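Local structure of putative iron-uptake ABC transport system,periplasmic iron-binding protein (Campylobacter jejuni, 3E13) at residues E272-I275 against E280-Q283. The protein binds ferric iron in the periplasm, probably as the solute-binding component that delivers it to an ABC transporter for iron uptake. Sequence-based numbering, arbitrary orientation.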
loop_
_atom_site.group_PDB
_atom_site.type_symbol
_atom_site.label_atom_id
_atom_site.label_comp_id
_atom_site.label_asym_id
_atom_site.label_seq_id
_atom_site.Cartn_x
_atom_site.Cartn_y
_atom_site.Cartn_z
ATOM N N GLU A 272 7.914 -6.687 1.720
ATOM C CA GLU A 272 6.959 -6.020 2.602
ATOM C C GLU A 272 7.269 -6.372 4.036
ATOM O O GLU A 272 8.101 -7.249 4.306
ATOM C CB GLU A 272 5.533 -6.389 2.253
ATOM C CG GLU A 272 5.118 -5.985 0.835
ATOM C CD GLU A 272 3.746 -6.490 0.456
ATOM O OE1 GLU A 272 3.671 -7.589 -0.129
ATOM O OE2 GLU A 272 2.770 -5.774 0.748
ATOM N N PHE A 273 6.645 -5.659 4.962
ATOM C CA PHE A 273 6.745 -5.993 6.405
ATOM C C PHE A 273 5.655 -6.994 6.748
ATOM O O PHE A 273 4.464 -6.754 6.495
ATOM C CB PHE A 273 6.597 -4.744 7.289
ATOM C CG PHE A 273 7.605 -3.660 7.011
ATOM C CD1 PHE A 273 7.213 -2.481 6.445
ATOM C CD2 PHE A 273 8.924 -3.797 7.407
ATOM C CE1 PHE A 273 8.170 -1.471 6.184
ATOM C CE2 PHE A 273 9.861 -2.791 7.142
ATOM C CZ PHE A 273 9.452 -1.641 6.549
ATOM N N PRO A 274 6.000 -8.114 7.388
ATOM C CA PRO A 274 4.969 -9.062 7.843
ATOM C C PRO A 274 4.064 -8.474 8.897
ATOM O O PRO A 274 4.480 -7.607 9.693
ATOM C CB PRO A 274 5.771 -10.188 8.491
ATOM C CG PRO A 274 7.062 -9.533 8.889
ATOM C CD PRO A 274 7.352 -8.516 7.823
ATOM N N ILE A 275 2.848 -9.003 8.978
ATOM C CA ILE A 275 1.966 -8.694 10.102
ATOM C C ILE A 275 2.366 -9.514 11.320
ATOM O O ILE A 275 2.364 -8.993 12.430
ATOM C CB ILE A 275 0.515 -8.965 9.712
ATOM C CG1 ILE A 275 0.137 -8.001 8.611
ATOM C CG2 ILE A 275 -0.430 -8.873 10.919
ATOM C CD1 ILE A 275 0.073 -6.559 8.971
ATOM N N GLU A 280 10.936 -13.213 10.853
ATOM C CA GLU A 280 12.101 -12.357 10.609
ATOM C C GLU A 280 11.976 -11.620 9.292
ATOM O O GLU A 280 11.568 -12.186 8.270
ATOM C CB GLU A 280 13.386 -13.179 10.633
ATOM C CG GLU A 280 13.762 -13.628 12.040
ATOM C CD GLU A 280 14.479 -12.580 12.868
ATOM O OE1 GLU A 280 14.928 -11.562 12.268
ATOM O OE2 GLU A 280 14.664 -12.802 14.122
ATOM N N LEU A 281 12.382 -10.363 9.307
ATOM C CA LEU A 281 12.467 -9.571 8.087
ATOM C C LEU A 281 13.517 -10.142 7.146
ATOM O O LEU A 281 14.495 -10.708 7.564
ATOM C CB LEU A 281 12.770 -8.101 8.394
ATOM C CG LEU A 281 11.837 -7.379 9.328
ATOM C CD1 LEU A 281 12.274 -5.957 9.533
ATOM C CD2 LEU A 281 10.390 -7.468 8.865
ATOM N N SER A 282 13.300 -10.015 5.843
ATOM C CA SER A 282 14.288 -10.396 4.861
ATOM C C SER A 282 15.462 -9.417 4.987
ATOM O O SER A 282 15.334 -8.327 5.564
ATOM C CB SER A 282 13.720 -10.312 3.451
ATOM O OG SER A 282 13.372 -8.988 3.157
ATOM N N GLN A 283 16.625 -9.835 4.503
ATOM C CA GLN A 283 17.830 -9.028 4.724
ATOM C C GLN A 283 17.761 -7.652 4.039
ATOM O O GLN A 283 18.214 -6.652 4.584
ATOM C CB GLN A 283 19.090 -9.755 4.227
ATOM C CG GLN A 283 19.203 -11.184 4.645
ATOM C CD GLN A 283 18.857 -11.463 6.075
ATOM O OE1 GLN A 283 18.071 -12.437 6.355
ATOM N NE2 GLN A 283 19.382 -10.690 6.994
#
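Leu281 presses one methyl, CD2, against the ring of Pro274, and the packing is tightest here: CD2 lies 3.4 Å from Pro274 CD, closer than usual van der Waals contact, and 3.9 Å from Pro274 CG. The two side chains cross at about a right angle. In Leu281, CG sits beside the backbone N (chi1 -56°), and with chi2 at 180° CD1 runs on from CA while CD2 is the branch at the proline. The same CD2 reaches Phe273 more loosely, at the ring edge and near its plane, 4.2 Å from Phe273 CD2. In this periplasmic binding protein fold, Phe273 and Pro274 lie on a short, weakly bonded strand antiparallel to strand 97-109, and the chain then returns through a loop to helix 283-288. Ser282 is the N-cap of that helix; its OG is hydrogen-bonded to Thr267 O and takes a weak hydrogen bond from Val285 N. Pro274 also touches Gln263 and Thr267 of helix 260-268. The contact is otherwise thin and superficial, burying just 123 Å² in total, and beside it Glu280 is exposed, its CB pointing away and its OE1 salt-bridged to Lys286 NZ. The Phe273 side chain lies about 12 Å from the bound iron.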